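PDB 1N8P: cystathionine gamma-lyase from Saccharomyces cerevisiae, which belongs to the Cys/Met metabolism family of pyridoxal-5'-phosphate-dependent enzymes and binds pyridoxal-5'-phosphate. Local coordinates for residues T180-F192 and L296-I308. Sequence-based numbering, arbitrary orientation.
Sequences TFLSPYISNPLNF and LKQHRDALGGGMI. With PLP (pyridoxal-5'-phosphate), chain E.
Leu-182, just before the weakly bonded helix at about 183-186, and Ile-186 at its end reach into the loop 299-306. The Ile-186 CD1 tip rests 3.7 Å from Gly-305 CA, where the chain comes close with no side chain of its own, and Ile-186 CG2 lies against His-299 CB and the ring. Leu-182 puts CD1 over one face of that imidazole, whose ND1 donates within the ring plane to Leu-303 O (2.8 Å), a bond that holds the ring's rotation. Toward the pyridoxal-5'-phosphate, Phe-181 and Met-307 form a Met-aromatic contact: Met-307 SD lies over the Phe-181 face, at a distance, 5.1 Å from the ring centroid; the Phe-181 edge faces O3 of pyridoxal-5'-phosphate.

In this fold type I PLP-dependent enzyme (the aspartate aminotransferase fold) the contact joins the loop after strand 174-178 of the large seven-stranded sheet to the chain entering strand 307-312 of the smaller, five-stranded one. At the far end Phe-192 takes Gln-298 CG over its ring centre, a CH-pi contact; the extended Gln-298 amide goes on to Ile-157 N and Thr-155 O.

The polar edge belongs to Arg-300. Its backbone N donates to Ile-186 O (2.5 Å). The side-chain NE donates to Tyr-185 O (2.6 Å). A bend at chi3 (-53°) lays the guanidinium flat on the Tyr-185 ring, planes 7° apart, with CD over the same ring. Nearby, Ser-187 OG donates to Gln-298 O (2.9 Å) from above the carbonyl plane.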
ATOM      1  N   THR A 180      11.893  24.164   0.511  1.00 32.40           N
ATOM      2  CA  THR A 180      10.601  23.521   0.176  1.00 34.26           C
ATOM      3  C   THR A 180       9.838  24.086  -1.048  1.00 36.72           C
ATOM      4  O   THR A 180       9.597  23.369  -2.027  1.00 34.47           O
ATOM      5  CB  THR A 180       9.627  23.528   1.427  1.00 43.20           C
ATOM      6  OG1 THR A 180      10.079  22.579   2.418  1.00 39.94           O
ATOM      7  CG2 THR A 180       8.180  23.192   1.008  1.00 30.62           C
ATOM      8  N   PHE A 181       9.472  25.366  -0.981  1.00 36.44           N
ATOM      9  CA  PHE A 181       8.737  26.077  -2.045  1.00 37.62           C
ATOM     10  C   PHE A 181       9.331  26.151  -3.439  1.00 35.26           C
ATOM     11  O   PHE A 181       8.605  26.331  -4.412  1.00 41.98           O
ATOM     12  CB  PHE A 181       8.451  27.513  -1.614  1.00 33.70           C
ATOM     13  CG  PHE A 181       7.446  27.625  -0.511  1.00 39.32           C
ATOM     14  CD1 PHE A 181       7.188  26.547   0.327  1.00 25.54           C
ATOM     15  CD2 PHE A 181       6.793  28.839  -0.280  1.00 40.37           C
ATOM     16  CE1 PHE A 181       6.301  26.675   1.375  1.00 39.63           C
ATOM     17  CE2 PHE A 181       5.905  28.976   0.767  1.00 41.89           C
ATOM     18  CZ  PHE A 181       5.657  27.886   1.602  1.00 44.24           C
ATOM     19  N   LEU A 182      10.645  26.087  -3.558  1.00 36.58           N
ATOM     20  CA  LEU A 182      11.238  26.138  -4.889  1.00 29.46           C
ATOM     21  C   LEU A 182      11.617  24.732  -5.346  1.00 28.87           C
ATOM     22  O   LEU A 182      11.528  24.435  -6.525  1.00 30.78           O
ATOM     23  CB  LEU A 182      12.464  27.045  -4.906  1.00 34.45           C
ATOM     24  CG  LEU A 182      12.235  28.547  -4.697  1.00 33.92           C
ATOM     25  CD1 LEU A 182      13.591  29.250  -4.623  1.00 33.83           C
ATOM     26  CD2 LEU A 182      11.409  29.129  -5.850  1.00 30.83           C
ATOM     27  N   SER A 183      12.022  23.876  -4.406  1.00 25.63           N
ATOM     28  CA  SER A 183      12.392  22.485  -4.702  1.00 26.80           C
ATOM     29  C   SER A 183      13.753  22.285  -5.380  1.00 28.86           C
ATOM     30  O   SER A 183      14.231  23.150  -6.091  1.00 27.26           O
ATOM     31  CB  SER A 183      11.401  21.879  -5.645  1.00 20.10           C
ATOM     32  OG  SER A 183      11.905  22.076  -6.945  1.00 13.74           O
ATOM     33  N   PRO A 184      14.376  21.114  -5.188  1.00 26.82           N
ATOM     34  CA  PRO A 184      15.667  20.891  -5.836  1.00 31.20           C
ATOM     35  C   PRO A 184      15.760  21.465  -7.261  1.00 29.22           C
ATOM     36  O   PRO A 184      16.735  22.084  -7.616  1.00 40.58           O
ATOM     37  CB  PRO A 184      15.788  19.362  -5.809  1.00 26.17           C
ATOM     38  CG  PRO A 184      15.207  19.040  -4.443  1.00 24.05           C
ATOM     39  CD  PRO A 184      13.971  19.931  -4.401  1.00 26.43           C
ATOM     40  N   TYR A 185      14.724  21.301  -8.062  1.00 27.41           N
ATOM     41  CA  TYR A 185      14.758  21.777  -9.430  1.00 30.94           C
ATOM     42  C   TYR A 185      15.127  23.254  -9.645  1.00 34.45           C
ATOM     43  O   TYR A 185      16.053  23.571 -10.368  1.00 40.33           O
ATOM     44  CB  TYR A 185      13.403  21.480 -10.135  1.00 31.60           C
ATOM     45  CG  TYR A 185      13.452  21.787 -11.619  1.00 31.42           C
ATOM     46  CD1 TYR A 185      14.370  21.128 -12.442  1.00 31.47           C
ATOM     47  CD2 TYR A 185      12.659  22.782 -12.182  1.00 25.76           C
ATOM     48  CE1 TYR A 185      14.515  21.447 -13.777  1.00 28.31           C
ATOM     49  CE2 TYR A 185      12.795  23.115 -13.527  1.00 30.45           C
ATOM     50  CZ  TYR A 185      13.742  22.435 -14.322  1.00 35.36           C
ATOM     51  OH  TYR A 185      13.941  22.741 -15.659  1.00 43.21           O
ATOM     52  N   ILE A 186      14.376  24.156  -9.026  1.00 35.14           N
ATOM     53  CA  ILE A 186      14.585  25.578  -9.171  1.00 24.76           C
ATOM     54  C   ILE A 186      15.827  26.115  -8.484  1.00 30.45           C
ATOM     55  O   ILE A 186      16.403  27.078  -8.949  1.00 31.91           O
ATOM     56  CB  ILE A 186      13.365  26.382  -8.620  1.00 31.14           C
ATOM     57  CG1 ILE A 186      12.114  26.042  -9.433  1.00 21.92           C
ATOM     58  CG2 ILE A 186      13.668  27.922  -8.664  1.00 14.87           C
ATOM     59  CD1 ILE A 186      10.899  26.778  -8.974  1.00 31.64           C
ATOM     60  N   SER A 187      16.256  25.505  -7.390  1.00 31.42           N
ATOM     61  CA  SER A 187      17.412  26.018  -6.694  1.00 31.30           C
ATOM     62  C   SER A 187      18.165  25.018  -5.840  1.00 36.01           C
ATOM     63  O   SER A 187      17.618  24.021  -5.377  1.00 42.72           O
ATOM     64  CB  SER A 187      16.977  27.188  -5.833  1.00 37.16           C
ATOM     65  OG  SER A 187      18.081  27.739  -5.143  1.00 53.58           O
ATOM     66  N   ASN A 188      19.439  25.313  -5.620  1.00 40.73           N
ATOM     67  CA  ASN A 188      20.323  24.460  -4.823  1.00 44.99           C
ATOM     68  C   ASN A 188      21.117  25.301  -3.827  1.00 43.17           C
ATOM     69  O   ASN A 188      22.307  25.578  -4.053  1.00 33.92           O
ATOM     70  CB  ASN A 188      21.293  23.706  -5.735  1.00 42.26           C
ATOM     71  CG  ASN A 188      20.619  22.625  -6.527  1.00 41.65           C
ATOM     72  OD1 ASN A 188      21.154  22.160  -7.524  1.00 50.57           O
ATOM     73  ND2 ASN A 188      19.451  22.198  -6.077  1.00 33.17           N
ATOM     74  N   PRO A 189      20.469  25.692  -2.706  1.00 42.13           N
ATOM     75  CA  PRO A 189      21.062  26.509  -1.648  1.00 41.09           C
ATOM     76  C   PRO A 189      22.482  26.151  -1.208  1.00 37.62           C
ATOM     77  O   PRO A 189      23.211  27.037  -0.775  1.00 41.72           O
ATOM     78  CB  PRO A 189      20.032  26.407  -0.518  1.00 41.31           C
ATOM     79  CG  PRO A 189      18.758  26.298  -1.257  1.00 33.93           C
ATOM     80  CD  PRO A 189      19.084  25.323  -2.350  1.00 35.50           C
ATOM     81  N   LEU A 190      22.895  24.889  -1.303  1.00 36.42           N
ATOM     82  CA  LEU A 190      24.272  24.562  -0.890  1.00 36.72           C
ATOM     83  C   LEU A 190      25.266  25.349  -1.748  1.00 37.39           C
ATOM     84  O   LEU A 190      26.229  25.911  -1.227  1.00 43.15           O
ATOM     85  CB  LEU A 190      24.572  23.066  -1.002  1.00 28.18           C
ATOM     86  CG  LEU A 190      23.671  22.191  -0.152  1.00 31.04           C
ATOM     87  CD1 LEU A 190      24.227  20.761  -0.078  1.00 28.08           C
ATOM     88  CD2 LEU A 190      23.542  22.838   1.220  1.00 27.83           C
ATOM     89  N   ASN A 191      25.012  25.409  -3.055  1.00 37.61           N
ATOM     90  CA  ASN A 191      25.867  26.143  -3.977  1.00 31.23           C
ATOM     91  C   ASN A 191      25.875  27.606  -3.638  1.00 30.18           C
ATOM     92  O   ASN A 191      26.255  28.428  -4.455  1.00 38.90           O
ATOM     93  CB  ASN A 191      25.376  25.999  -5.407  1.00 27.64           C
ATOM     94  CG  ASN A 191      25.295  24.579  -5.838  1.00 36.02           C
ATOM     95  OD1 ASN A 191      25.746  23.682  -5.118  1.00 42.12           O
ATOM     96  ND2 ASN A 191      24.725  24.344  -7.020  1.00 40.69           N
ATOM     97  N   PHE A 192      25.443  27.950  -2.440  1.00 28.65           N
ATOM     98  CA  PHE A 192      25.412  29.352  -2.057  1.00 36.17           C
ATOM     99  C   PHE A 192      25.793  29.543  -0.603  1.00 41.44           C
ATOM    100  O   PHE A 192      25.307  30.466   0.057  1.00 39.90           O
ATOM    101  CB  PHE A 192      24.027  29.961  -2.308  1.00 29.63           C
ATOM    102  CG  PHE A 192      23.580  29.879  -3.746  1.00 28.65           C
ATOM    103  CD1 PHE A 192      22.914  28.746  -4.218  1.00 25.24           C
ATOM    104  CD2 PHE A 192      23.847  30.925  -4.632  1.00 25.39           C
ATOM    105  CE1 PHE A 192      22.524  28.655  -5.536  1.00 24.85           C
ATOM    106  CE2 PHE A 192      23.462  30.852  -5.977  1.00 30.97           C
ATOM    107  CZ  PHE A 192      22.801  29.721  -6.436  1.00 24.54           C
ATOM    108  N   LEU A 296      17.572  35.911  -9.990  1.00 44.90           N
ATOM    109  CA  LEU A 296      18.440  35.650 -11.139  1.00 44.68           C
ATOM    110  C   LEU A 296      19.772  34.949 -10.839  1.00 49.81           C
ATOM    111  O   LEU A 296      20.454  34.521 -11.773  1.00 52.76           O
ATOM    112  CB  LEU A 296      18.737  36.952 -11.870  1.00 36.55           C
ATOM    113  CG  LEU A 296      17.617  37.625 -12.645  1.00 33.76           C
ATOM    114  CD1 LEU A 296      18.059  39.006 -13.131  1.00 19.52           C
ATOM    115  CD2 LEU A 296      17.242  36.743 -13.809  1.00 21.24           C
ATOM    116  N   LYS A 297      20.148  34.854  -9.561  1.00 50.42           N
ATOM    117  CA  LYS A 297      21.392  34.193  -9.172  1.00 52.16           C
ATOM    118  C   LYS A 297      21.178  32.900  -8.392  1.00 54.53           C
ATOM    119  O   LYS A 297      22.084  32.064  -8.306  1.00 58.60           O
ATOM    120  CB  LYS A 297      22.290  35.140  -8.355  1.00 55.72           C
ATOM    121  CG  LYS A 297      21.579  35.961  -7.293  1.00 57.55           C
ATOM    122  CD  LYS A 297      22.530  36.525  -6.222  1.00 53.52           C
ATOM    123  CE  LYS A 297      23.630  37.404  -6.781  1.00 52.74           C
ATOM    124  NZ  LYS A 297      24.439  38.049  -5.679  1.00 51.20           N
ATOM    125  N   GLN A 298      19.983  32.717  -7.832  1.00 50.79           N
ATOM    126  CA  GLN A 298      19.704  31.502  -7.066  1.00 43.68           C
ATOM    127  C   GLN A 298      18.691  30.546  -7.718  1.00 46.52           C
ATOM    128  O   GLN A 298      18.767  29.328  -7.522  1.00 50.18           O
ATOM    129  CB  GLN A 298      19.250  31.880  -5.654  1.00 36.56           C
ATOM    130  CG  GLN A 298      20.404  31.990  -4.693  1.00 36.14           C
ATOM    131  CD  GLN A 298      20.032  32.590  -3.357  1.00 43.72           C
ATOM    132  OE1 GLN A 298      20.851  32.602  -2.440  1.00 48.15           O
ATOM    133  NE2 GLN A 298      18.807  33.100  -3.234  1.00 35.22           N
ATOM    134  N   HIS A 299      17.772  31.109  -8.501  1.00 36.92           N
ATOM    135  CA  HIS A 299      16.729  30.370  -9.183  1.00 27.92           C
ATOM    136  C   HIS A 299      17.084  29.917 -10.592  1.00 29.68           C
ATOM    137  O   HIS A 299      17.477  30.725 -11.412  1.00 34.32           O
ATOM    138  CB  HIS A 299      15.476  31.236  -9.329  1.00 29.88           C
ATOM    139  CG  HIS A 299      14.844  31.627  -8.038  1.00 30.35           C
ATOM    140  ND1 HIS A 299      13.482  31.812  -7.908  1.00 39.15           N
ATOM    141  CD2 HIS A 299      15.372  31.845  -6.815  1.00 31.26           C
ATOM    142  CE1 HIS A 299      13.199  32.119  -6.655  1.00 41.56           C
ATOM    143  NE2 HIS A 299      14.329  32.146  -5.971  1.00 44.27           N
ATOM    144  N   ARG A 300      16.877  28.641 -10.894  1.00 32.93           N
ATOM    145  CA  ARG A 300      17.119  28.134 -12.240  1.00 35.42           C
ATOM    146  C   ARG A 300      16.257  28.887 -13.270  1.00 42.75           C
ATOM    147  O   ARG A 300      15.054  29.089 -13.079  1.00 41.89           O
ATOM    148  CB  ARG A 300      16.773  26.657 -12.334  1.00 32.48           C
ATOM    149  CG  ARG A 300      16.881  26.110 -13.749  1.00 32.06           C
ATOM    150  CD  ARG A 300      16.362  24.681 -13.786  1.00 38.19           C
ATOM    151  NE  ARG A 300      17.030  23.862 -12.782  1.00 28.85           N
ATOM    152  CZ  ARG A 300      18.068  23.089 -13.042  1.00 24.63           C
ATOM    153  NH1 ARG A 300      18.531  23.039 -14.280  1.00 32.92           N
ATOM    154  NH2 ARG A 300      18.640  22.383 -12.073  1.00 24.62           N
ATOM    155  N   ASP A 301      16.890  29.294 -14.367  1.00 46.52           N
ATOM    156  CA  ASP A 301      16.219  30.000 -15.446  1.00 39.90           C
ATOM    157  C   ASP A 301      15.376  31.172 -14.992  1.00 37.63           C
ATOM    158  O   ASP A 301      14.639  31.768 -15.777  1.00 32.99           O
ATOM    159  CB  ASP A 301      15.373  29.020 -16.232  1.00 38.58           C
ATOM    160  CG  ASP A 301      16.211  27.996 -16.938  1.00 39.12           C
ATOM    161  OD1 ASP A 301      17.099  28.409 -17.698  1.00 42.98           O
ATOM    162  OD2 ASP A 301      15.996  26.787 -16.737  1.00 43.15           O
ATOM    163  N   ALA A 302      15.528  31.514 -13.723  1.00 38.59           N
ATOM    164  CA  ALA A 302      14.798  32.612 -13.094  1.00 43.38           C
ATOM    165  C   ALA A 302      13.314  32.264 -12.888  1.00 44.33           C
ATOM    166  O   ALA A 302      12.446  33.151 -12.939  1.00 45.82           O
ATOM    167  CB  ALA A 302      14.948  33.878 -13.920  1.00 32.29           C
ATOM    168  N   LEU A 303      13.038  30.974 -12.659  1.00 39.44           N
ATOM    169  CA  LEU A 303      11.677  30.502 -12.445  1.00 37.39           C
ATOM    170  C   LEU A 303      11.212  31.026 -11.093  1.00 38.93           C
ATOM    171  O   LEU A 303      11.937  30.922 -10.107  1.00 39.70           O
ATOM    172  CB  LEU A 303      11.640  28.971 -12.487  1.00 41.78           C
ATOM    173  CG  LEU A 303      11.958  28.312 -13.843  1.00 39.06           C
ATOM    174  CD1 LEU A 303      12.166  26.804 -13.699  1.00 32.95           C
ATOM    175  CD2 LEU A 303      10.850  28.595 -14.783  1.00 27.81           C
ATOM    176  N   GLY A 304      10.014  31.605 -11.053  1.00 38.60           N
ATOM    177  CA  GLY A 304       9.504  32.171  -9.815  1.00 36.01           C
ATOM    178  C   GLY A 304       8.910  31.179  -8.851  1.00 31.41           C
ATOM    179  O   GLY A 304       8.754  31.452  -7.667  1.00 33.56           O
ATOM    180  N   GLY A 305       8.568  30.008  -9.352  1.00 39.58           N
ATOM    181  CA  GLY A 305       8.007  28.985  -8.480  1.00 41.84           C
ATOM    182  C   GLY A 305       6.559  28.742  -8.825  1.00 38.03           C
ATOM    183  O   GLY A 305       6.136  29.076  -9.927  1.00 43.67           O
ATOM    184  N   GLY A 306       5.810  28.175  -7.887  1.00 37.40           N
ATOM    185  CA  GLY A 306       4.402  27.906  -8.109  1.00 37.59           C
ATOM    186  C   GLY A 306       3.506  28.660  -7.147  1.00 35.99           C
ATOM    187  O   GLY A 306       2.295  28.569  -7.239  1.00 35.88           O
ATOM    188  N   MET A 307       4.100  29.410  -6.230  1.00 37.58           N
ATOM    189  CA  MET A 307       3.343  30.183  -5.250  1.00 40.17           C
ATOM    190  C   MET A 307       3.331  31.663  -5.628  1.00 42.61           C
ATOM    191  O   MET A 307       4.382  32.289  -5.818  1.00 38.55           O
ATOM    192  CB  MET A 307       3.967  30.065  -3.852  1.00 42.54           C
ATOM    193  CG  MET A 307       4.333  28.660  -3.392  1.00 44.54           C
ATOM    194  SD  MET A 307       2.948  27.570  -3.080  1.00 36.85           S
ATOM    195  CE  MET A 307       2.188  28.348  -1.618  1.00 30.02           C
ATOM    196  N   ILE A 308       2.131  32.215  -5.736  1.00 44.47           N
ATOM    197  CA  ILE A 308       1.954  33.620  -6.062  1.00 42.87           C
ATOM    198  C   ILE A 308       1.293  34.097  -4.785  1.00 42.05           C
ATOM    199  O   ILE A 308       0.901  33.286  -3.967  1.00 44.98           O
ATOM    200  CB  ILE A 308       1.036  33.777  -7.322  1.00 39.50           C
ATOM    201  CG1 ILE A 308       1.770  33.210  -8.535  1.00 36.91           C
ATOM    202  CG2 ILE A 308       0.661  35.245  -7.579  1.00 33.43           C
ATOM    203  CD1 ILE A 308       0.914  33.022  -9.739  1.00 37.75           C
TER
HETATM  204  N1  PLP E 400       7.975  24.089   6.229  1.00 63.84           N
HETATM  205  C2  PLP E 400       7.426  24.663   5.101  1.00 66.19           C
HETATM  206  C2A PLP E 400       8.254  25.782   4.479  1.00 62.39           C
HETATM  207  C3  PLP E 400       6.117  24.110   4.646  1.00 66.73           C
HETATM  208  O3  PLP E 400       5.681  24.711   3.512  1.00 70.00           O
HETATM  209  C4  PLP E 400       5.484  23.053   5.366  1.00 59.54           C
HETATM  210  C4A PLP E 400       4.145  22.527   4.929  1.00 59.52           C
HETATM  211  C5  PLP E 400       6.194  22.532   6.569  1.00 56.73           C
HETATM  212  C6  PLP E 400       7.412  23.060   6.957  1.00 63.44           C
HETATM  213  C5A PLP E 400       5.572  21.338   7.311  1.00 54.93           C
HETATM  214  O4P PLP E 400       6.054  20.081   6.871  1.00 41.50           O
HETATM  215  P   PLP E 400       5.576  18.775   7.583  1.00 38.73           P
HETATM  216  O1P PLP E 400       6.081  17.729   6.727  1.00 49.06           O
HETATM  217  O2P PLP E 400       4.063  18.832   7.597  1.00 51.55           O
HETATM  218  O3P PLP E 400       6.148  18.893   8.916  1.00 43.50           O